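Local coordinates for protein Rnh (Ribonuclease H) (Chlorobaculum tepidum, PDB 3H08) that probably cuts the RNA strand of RNA-DNA hybrids endonucleolytically, leaving 5'-phosphomonoester ends, with magnesium as cofactor, at residues 4-9 / 66-71; 44-49 / 99-104. The protein carries 3 engineered substitutions. One frame throughout, in Å; residues are numbered along the deposited sequence. Where two conformers were deposited one is given.

Interaction 1: 4-9 / 66-71; sequences TITIYT and QLYSDS
The parallel pairing of the middle strand of the RNase H sheet with its neighbour brings residues 4-9 alongside 66-69, Tyr8 level with Tyr68 and Ile7 with Leu67. Four backbone hydrogen bonds join them, from Gln66 N to Ile5 O, Ile7 N to Gln66 O, Tyr68 N to Ile7 O (2.8 Å) and Thr9 N to Tyr68 O. On one face the two tyrosines lie side by side, their planes 21° apart but offset enough that little of one ring lies over the other; Tyr8 CD1 rests instead on Tyr68 CB at 3.6 Å. Tyr68 CE2 also meets the methyl CG2 of Thr6 at 3.8 Å, while its ring stacks with that of His120. With an alanine in place of Tyr68, CB would remain beside Tyr8 CD1, but Thr6 CG2 would probably lose its aromatic neighbour and His120 its stacking partner. On the opposite face Leu67 crosses Thr9 at about a right angle, its CD2 near OG1 and CG2. In the 3-2-1-4-5 strand order this pair leads at its C-terminal end to the metal site, where Asp70 is a predicted magnesium ligand. There one water joins Thr9 OG1 (2.8 Å) to Ser69 OG (2.7 Å). Ser69 OG, swung away from its own N (chi1 179°), also accepts from Ser71 N, an ST turn.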
ATOM      1  N   THR A   4     -17.520  -3.833   3.509  1.00 25.54           N
ATOM      2  CA  THR A   4     -16.175  -4.032   4.076  1.00 24.67           C
ATOM      3  C   THR A   4     -15.358  -4.853   3.104  1.00 23.77           C
ATOM      4  O   THR A   4     -15.693  -6.018   2.780  1.00 23.96           O
ATOM      5  CB  THR A   4     -16.165  -4.717   5.437  1.00 25.85           C
ATOM      6  OG1 THR A   4     -16.933  -3.945   6.372  1.00 28.06           O
ATOM      7  CG2 THR A   4     -14.733  -4.893   5.926  1.00 27.52           C
ATOM      8  N   ILE A   5     -14.286  -4.226   2.621  0.50 23.08           N
ATOM      9  CA  ILE A   5     -13.401  -4.765   1.597  0.50 22.31           C
ATOM     10  C   ILE A   5     -12.037  -5.027   2.198  0.50 21.60           C
ATOM     11  O   ILE A   5     -11.437  -4.128   2.787  0.50 20.68           O
ATOM     12  CB  ILE A   5     -13.191  -3.736   0.438  0.50 22.59           C
ATOM     13  CG1 ILE A   5     -14.519  -3.167  -0.036  0.50 23.02           C
ATOM     14  CG2 ILE A   5     -12.451  -4.364  -0.708  0.50 23.03           C
ATOM     15  CD1 ILE A   5     -15.501  -4.203  -0.520  0.50 24.09           C
ATOM     16  N   THR A   6     -11.496  -6.219   1.970  1.00 21.22           N
ATOM     17  CA  THR A   6     -10.187  -6.555   2.513  1.00 20.72           C
ATOM     18  C   THR A   6      -9.174  -6.411   1.360  1.00 21.85           C
ATOM     19  O   THR A   6      -9.415  -6.888   0.266  1.00 21.91           O
ATOM     20  CB  THR A   6     -10.226  -7.949   3.123  1.00 21.70           C
ATOM     21  OG1 THR A   6     -11.236  -7.983   4.129  1.00 21.96           O
ATOM     22  CG2 THR A   6      -8.881  -8.344   3.714  1.00 22.12           C
ATOM     23  N   ILE A   7      -8.065  -5.711   1.625  1.00 20.79           N
ATOM     24  CA  ILE A   7      -7.062  -5.428   0.618  1.00 20.58           C
ATOM     25  C   ILE A   7      -5.723  -5.896   1.129  1.00 21.14           C
ATOM     26  O   ILE A   7      -5.331  -5.602   2.250  1.00 21.79           O
ATOM     27  CB  ILE A   7      -7.010  -3.917   0.255  1.00 21.50           C
ATOM     28  CG1 ILE A   7      -8.402  -3.429  -0.101  1.00 22.39           C
ATOM     29  CG2 ILE A   7      -6.036  -3.681  -0.844  1.00 24.03           C
ATOM     30  CD1 ILE A   7      -8.446  -2.005  -0.552  1.00 24.08           C
ATOM     31  N   TYR A   8      -5.021  -6.618   0.265  1.00 21.17           N
ATOM     32  CA  TYR A   8      -3.693  -7.164   0.535  1.00 20.84           C
ATOM     33  C   TYR A   8      -2.720  -6.480  -0.403  1.00 21.78           C
ATOM     34  O   TYR A   8      -2.911  -6.500  -1.602  1.00 22.38           O
ATOM     35  CB  TYR A   8      -3.690  -8.647   0.315  1.00 20.89           C
ATOM     36  CG  TYR A   8      -4.693  -9.391   1.148  1.00 20.28           C
ATOM     37  CD1 TYR A   8      -4.349  -9.886   2.398  1.00 20.93           C
ATOM     38  CD2 TYR A   8      -6.003  -9.592   0.702  1.00 21.17           C
ATOM     39  CE1 TYR A   8      -5.259 -10.586   3.174  1.00 21.05           C
ATOM     40  CE2 TYR A   8      -6.905 -10.275   1.472  1.00 21.08           C
ATOM     41  CZ  TYR A   8      -6.541 -10.758   2.720  1.00 21.03           C
ATOM     42  OH  TYR A   8      -7.442 -11.499   3.478  1.00 23.92           O
ATOM     43  N   THR A   9      -1.711  -5.835   0.144  1.00 22.19           N
ATOM     44  CA  THR A   9      -0.812  -5.012  -0.653  1.00 24.15           C
ATOM     45  C   THR A   9       0.642  -5.457  -0.473  1.00 26.03           C
ATOM     46  O   THR A   9       1.065  -5.866   0.633  1.00 28.54           O
ATOM     47  CB  THR A   9      -0.970  -3.508  -0.297  1.00 25.19           C
ATOM     48  OG1 THR A   9      -0.478  -3.258   1.029  1.00 27.70           O
ATOM     49  CG2 THR A   9      -2.399  -3.083  -0.406  1.00 26.60           C
ATOM     50  N   GLN A  66     -10.156  -3.303   5.508  1.00 22.79           N
ATOM     51  CA  GLN A  66      -9.120  -3.957   6.317  1.00 22.06           C
ATOM     52  C   GLN A  66      -7.942  -4.193   5.363  1.00 22.99           C
ATOM     53  O   GLN A  66      -8.073  -4.911   4.396  1.00 23.90           O
ATOM     54  CB  GLN A  66      -9.632  -5.304   6.840  1.00 23.30           C
ATOM     55  CG  GLN A  66     -10.868  -5.186   7.717  1.00 22.47           C
ATOM     56  CD  GLN A  66     -10.535  -4.738   9.114  1.00 25.88           C
ATOM     57  OE1 GLN A  66      -9.507  -5.073   9.625  1.00 32.93           O
ATOM     58  NE2 GLN A  66     -11.441  -4.031   9.748  1.00 29.98           N
ATOM     59  N   LEU A  67      -6.829  -3.538   5.625  1.00 22.46           N
ATOM     60  CA  LEU A  67      -5.666  -3.543   4.737  1.00 22.36           C
ATOM     61  C   LEU A  67      -4.508  -4.239   5.385  1.00 22.92           C
ATOM     62  O   LEU A  67      -4.069  -3.839   6.468  1.00 23.02           O
ATOM     63  CB  LEU A  67      -5.303  -2.112   4.338  1.00 23.17           C
ATOM     64  CG  LEU A  67      -4.355  -2.010   3.134  1.00 23.47           C
ATOM     65  CD1 LEU A  67      -4.579  -0.738   2.400  1.00 23.79           C
ATOM     66  CD2 LEU A  67      -2.939  -2.099   3.592  1.00 23.12           C
ATOM     67  N   TYR A  68      -4.055  -5.307   4.736  1.00 23.88           N
ATOM     68  CA  TYR A  68      -2.940  -6.161   5.198  1.00 22.84           C
ATOM     69  C   TYR A  68      -1.690  -5.879   4.377  1.00 22.76           C
ATOM     70  O   TYR A  68      -1.689  -6.061   3.143  1.00 23.01           O
ATOM     71  CB  TYR A  68      -3.320  -7.642   5.060  1.00 23.97           C
ATOM     72  CG  TYR A  68      -4.341  -8.055   6.070  1.00 23.55           C
ATOM     73  CD1 TYR A  68      -3.965  -8.612   7.274  1.00 23.13           C
ATOM     74  CD2 TYR A  68      -5.689  -7.824   5.847  1.00 24.60           C
ATOM     75  CE1 TYR A  68      -4.922  -8.983   8.209  1.00 24.63           C
ATOM     76  CE2 TYR A  68      -6.662  -8.188   6.777  1.00 23.65           C
ATOM     77  CZ  TYR A  68      -6.262  -8.736   7.978  1.00 23.77           C
ATOM     78  OH  TYR A  68      -7.189  -9.137   8.915  1.00 24.87           O
ATOM     79  N   SER A  69      -0.627  -5.437   5.046  1.00 23.03           N
ATOM     80  CA  SER A  69       0.662  -5.138   4.402  1.00 23.53           C
ATOM     81  C   SER A  69       1.851  -5.703   5.178  1.00 23.93           C
ATOM     82  O   SER A  69       1.821  -5.721   6.383  1.00 24.14           O
ATOM     83  CB  SER A  69       0.808  -3.600   4.316  1.00 24.15           C
ATOM     84  OG  SER A  69       2.032  -3.191   3.725  1.00 25.19           O
ATOM     85  N   ASP A  70       2.940  -6.107   4.502  1.00 24.87           N
ATOM     86  CA  ASP A  70       4.195  -6.466   5.218  1.00 25.15           C
ATOM     87  C   ASP A  70       5.023  -5.233   5.546  1.00 24.21           C
ATOM     88  O   ASP A  70       6.073  -5.348   6.178  1.00 25.49           O
ATOM     89  CB  ASP A  70       5.045  -7.435   4.406  1.00 25.81           C
ATOM     90  CG  ASP A  70       6.280  -7.890   5.134  1.00 28.59           C
ATOM     91  OD1 ASP A  70       6.152  -8.404   6.274  1.00 36.27           O
ATOM     92  OD2 ASP A  70       7.378  -7.746   4.566  1.00 33.31           O
ATOM     93  N   SER A  71       4.523  -4.041   5.178  1.00 22.58           N
ATOM     94  CA  SER A  71       5.300  -2.817   5.325  1.00 22.13           C
ATOM     95  C   SER A  71       5.170  -2.198   6.702  1.00 21.84           C
ATOM     96  O   SER A  71       4.138  -1.597   7.038  1.00 20.70           O
ATOM     97  CB  SER A  71       4.914  -1.799   4.261  1.00 21.34           C
ATOM     98  OG  SER A  71       5.569  -0.559   4.420  1.00 21.50           O
TER
HETATM   99  O   HOH W   1       2.191  -2.379   1.203  1.00 21.54           O
HETATM  100  O   HOH W   2       3.245  -6.384   1.810  1.00 35.69           O

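Interaction 2: 44-49 / 99-104; sequences NNRMEL and VENIDL
The first turns of two helices come together here, with CA atoms 7.0 Å apart at Arg46 and Asn101 and 6.8 Å apart at Leu49 and Leu104. Arg46 contributes the largest share of the contact. Its chain bends at chi3 (69°), and the guanidinium meets Asp103 end-on, with one nitrogen to each carboxylate oxygen: NH1 donates to OD1 at 3.0 Å and NH2 to OD2 at 2.9 Å. Both bonds of this salt bridge are nearly straight and reach the oxygens on their syn sides. The guanidinium and carboxylate planes are only 12° apart, so the twin bonds fix the rotation of both groups. Asp103 presents its carboxylate by holding CG between its backbone N and carbonyl carbon (chi1 57°). Leu104 lies across the arginine at about a right angle, placing CD1 over the centre of one guanidinium face, 3.6 Å from CZ. An apolar methyl therefore covers a flat cationic group whose edge is engaged by the acid. The side chain of Asn101, just before helix 102-114, crosses Arg46 obliquely and packs against its CG. Farther along helix 44-57, Leu49 CD1 touches Leu104 CB at 3.9 Å, extending the contact into the buried interior. Helix 72-79 borders this apolar end, with Tyr73 and Leu74 touching Leu49; Trp105 and Ile108 of helix 102-114 pack on the same leucine, and Met50 and Ile53 of helix 44-57 continue the seam along Leu104.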
ATOM      1  N   ASN A  44      11.954   0.380  -2.038  1.00 23.67           N
ATOM      2  CA  ASN A  44      10.988  -0.514  -1.406  1.00 24.50           C
ATOM      3  C   ASN A  44       9.881   0.242  -0.672  1.00 24.35           C
ATOM      4  O   ASN A  44       8.709  -0.089  -0.781  1.00 24.94           O
ATOM      5  CB  ASN A  44      11.690  -1.462  -0.437  1.00 25.60           C
ATOM      6  CG  ASN A  44      12.470  -2.540  -1.154  1.00 30.02           C
ATOM      7  OD1 ASN A  44      11.881  -3.466  -1.709  1.00 37.16           O
ATOM      8  ND2 ASN A  44      13.779  -2.423  -1.158  1.00 35.27           N
ATOM      9  N   ASN A  45      10.262   1.243   0.119  1.00 23.93           N
ATOM     10  CA  ASN A  45       9.267   2.033   0.837  1.00 23.45           C
ATOM     11  C   ASN A  45       8.258   2.687  -0.076  1.00 22.49           C
ATOM     12  O   ASN A  45       7.079   2.693   0.209  1.00 23.25           O
ATOM     13  CB  ASN A  45       9.936   3.090   1.701  1.00 24.28           C
ATOM     14  CG  ASN A  45      10.555   2.518   2.968  1.00 26.58           C
ATOM     15  OD1 ASN A  45      10.295   1.370   3.347  1.00 31.44           O
ATOM     16  ND2 ASN A  45      11.318   3.343   3.664  1.00 26.60           N
ATOM     17  N   ARG A  46       8.711   3.266  -1.180  1.00 21.51           N
ATOM     18  CA  ARG A  46       7.773   3.882  -2.113  1.00 22.11           C
ATOM     19  C   ARG A  46       6.826   2.875  -2.726  1.00 21.50           C
ATOM     20  O   ARG A  46       5.608   3.162  -2.884  1.00 23.53           O
ATOM     21  CB  ARG A  46       8.505   4.670  -3.204  1.00 22.47           C
ATOM     22  CG  ARG A  46       9.012   5.990  -2.714  1.00 22.84           C
ATOM     23  CD  ARG A  46       9.501   6.898  -3.851  1.00 24.33           C
ATOM     24  NE  ARG A  46       8.437   7.390  -4.718  1.00 24.33           N
ATOM     25  CZ  ARG A  46       7.716   8.485  -4.504  1.00 24.54           C
ATOM     26  NH1 ARG A  46       7.871   9.204  -3.396  1.00 23.77           N
ATOM     27  NH2 ARG A  46       6.794   8.847  -5.401  1.00 25.65           N
ATOM     28  N   MET A  47       7.332   1.694  -3.065  1.00 21.48           N
ATOM     29  CA  MET A  47       6.441   0.687  -3.667  1.00 21.91           C
ATOM     30  C   MET A  47       5.429   0.117  -2.639  1.00 22.27           C
ATOM     31  O   MET A  47       4.319  -0.189  -2.990  1.00 23.15           O
ATOM     32  CB  MET A  47       7.225  -0.434  -4.307  1.00 21.86           C
ATOM     33  CG  MET A  47       7.990  -0.020  -5.533  1.00 21.70           C
ATOM     34  SD  MET A  47       6.951   0.467  -6.951  1.00 25.69           S
ATOM     35  CE  MET A  47       6.773   2.197  -6.653  1.00 25.29           C
ATOM     36  N   GLU A  48       5.848   0.006  -1.388  1.00 22.39           N
ATOM     37  CA  GLU A  48       4.965  -0.377  -0.288  1.00 23.41           C
ATOM     38  C   GLU A  48       3.826   0.604  -0.136  1.00 24.02           C
ATOM     39  O   GLU A  48       2.678   0.200   0.030  1.00 24.03           O
ATOM     40  CB  GLU A  48       5.771  -0.471   1.011  1.00 23.44           C
ATOM     41  CG  GLU A  48       6.753  -1.655   0.994  1.00 25.49           C
ATOM     42  CD  GLU A  48       7.844  -1.618   2.099  1.00 27.27           C
ATOM     43  OE1 GLU A  48       7.805  -0.808   3.070  1.00 30.76           O
ATOM     44  OE2 GLU A  48       8.780  -2.435   1.989  1.00 34.90           O
ATOM     45  N   LEU A  49       4.129   1.905  -0.182  1.00 23.00           N
ATOM     46  CA  LEU A  49       3.064   2.917  -0.084  1.00 23.12           C
ATOM     47  C   LEU A  49       2.209   2.901  -1.329  1.00 23.26           C
ATOM     48  O   LEU A  49       0.989   2.997  -1.250  1.00 23.93           O
ATOM     49  CB  LEU A  49       3.651   4.292   0.097  1.00 23.79           C
ATOM     50  CG  LEU A  49       4.427   4.585   1.362  1.00 24.83           C
ATOM     51  CD1 LEU A  49       4.685   6.078   1.435  1.00 23.89           C
ATOM     52  CD2 LEU A  49       3.675   4.155   2.558  1.00 28.95           C
ATOM     53  N   VAL A  99      10.020  14.752   6.049  1.00 30.91           N
ATOM     54  CA  VAL A  99       9.617  13.372   5.896  1.00 29.67           C
ATOM     55  C   VAL A  99       9.824  13.001   4.428  1.00 28.91           C
ATOM     56  O   VAL A  99       9.720  13.852   3.548  1.00 27.21           O
ATOM     57  CB  VAL A  99       8.146  13.209   6.358  1.00 30.39           C
ATOM     58  CG1 VAL A  99       7.587  11.853   5.991  1.00 30.83           C
ATOM     59  CG2 VAL A  99       8.057  13.430   7.861  1.00 31.05           C
ATOM     60  N   GLU A 100      10.198  11.750   4.164  1.00 27.79           N
ATOM     61  CA  GLU A 100      10.375  11.299   2.800  1.00 27.49           C
ATOM     62  C   GLU A 100       9.010  10.947   2.227  1.00 26.71           C
ATOM     63  O   GLU A 100       8.072  10.589   2.983  1.00 25.84           O
ATOM     64  CB  GLU A 100      11.310  10.076   2.739  1.00 28.84           C
ATOM     65  CG  GLU A 100      12.731  10.346   3.264  1.00 31.86           C
ATOM     66  CD  GLU A 100      13.802  10.321   2.168  1.00 38.92           C
ATOM     67  OE1 GLU A 100      13.613   9.627   1.132  1.00 44.70           O
ATOM     68  OE2 GLU A 100      14.854  10.970   2.351  1.00 43.55           O
ATOM     69  N   ASN A 101       8.890  11.029   0.900  1.00 25.41           N
ATOM     70  CA  ASN A 101       7.702  10.528   0.198  1.00 25.02           C
ATOM     71  C   ASN A 101       6.423  11.281   0.543  1.00 23.71           C
ATOM     72  O   ASN A 101       5.322  10.706   0.549  1.00 23.61           O
ATOM     73  CB  ASN A 101       7.535   9.029   0.470  1.00 25.15           C
ATOM     74  CG  ASN A 101       8.808   8.253   0.206  1.00 25.53           C
ATOM     75  OD1 ASN A 101       9.246   7.396   1.014  1.00 29.02           O
ATOM     76  ND2 ASN A 101       9.442   8.564  -0.898  1.00 23.67           N
ATOM     77  N   ILE A 102       6.562  12.594   0.758  1.00 23.93           N
ATOM     78  CA  ILE A 102       5.404  13.438   1.150  1.00 23.27           C
ATOM     79  C   ILE A 102       4.313  13.320   0.102  1.00 23.31           C
ATOM     80  O   ILE A 102       3.152  13.282   0.448  1.00 24.18           O
ATOM     81  CB  ILE A 102       5.791  14.904   1.333  1.00 23.64           C
ATOM     82  CG1 ILE A 102       6.712  15.033   2.555  1.00 22.57           C
ATOM     83  CG2 ILE A 102       4.562  15.780   1.525  1.00 23.38           C
ATOM     84  CD1 ILE A 102       7.461  16.373   2.587  1.00 23.63           C
ATOM     85  N   ASP A 103       4.694  13.241  -1.174  1.00 23.22           N
ATOM     86  CA  ASP A 103       3.702  13.098  -2.244  1.00 23.72           C
ATOM     87  C   ASP A 103       2.784  11.901  -2.015  1.00 23.68           C
ATOM     88  O   ASP A 103       1.552  11.988  -2.157  1.00 24.95           O
ATOM     89  CB  ASP A 103       4.373  13.037  -3.616  1.00 23.63           C
ATOM     90  CG  ASP A 103       5.410  11.887  -3.761  1.00 25.89           C
ATOM     91  OD1 ASP A 103       6.177  11.560  -2.815  1.00 25.51           O
ATOM     92  OD2 ASP A 103       5.475  11.366  -4.895  1.00 27.30           O
ATOM     93  N   LEU A 104       3.374  10.787  -1.616  1.00 23.41           N
ATOM     94  CA  LEU A 104       2.596   9.571  -1.388  1.00 22.40           C
ATOM     95  C   LEU A 104       1.822   9.629  -0.083  1.00 23.60           C
ATOM     96  O   LEU A 104       0.650   9.258  -0.046  1.00 24.88           O
ATOM     97  CB  LEU A 104       3.499   8.337  -1.456  1.00 22.54           C
ATOM     98  CG  LEU A 104       4.256   8.134  -2.768  1.00 21.83           C
ATOM     99  CD1 LEU A 104       5.021   6.830  -2.737  1.00 23.25           C
ATOM    100  CD2 LEU A 104       3.326   8.105  -3.949  1.00 23.77           C
TER

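How the interactions relate
From the N terminus, strand 4-13 opens the chain, and its residues 4-9 gain their parallel partner only at 66-71; interaction 1 thus closes a loop holding the two antiparallel strands 18-28 and 31-39 and helix 44-57. Interaction 2 starts inside that loop, at 44-49, but finds its partner only at 99-104, after helices 72-79 and 82-88, so the two loops cross. Interaction 1 ties the middle strand to its parallel neighbour, whereas interaction 2 joins two helices; the centres of the two interactions lie about 17 Å apart. They meet where Ser71 OG and Glu48 OE1 lie 2.6 Å apart, a probable hydrogen bond linking segments that supply the predicted magnesium ligands Asp70 and Glu48.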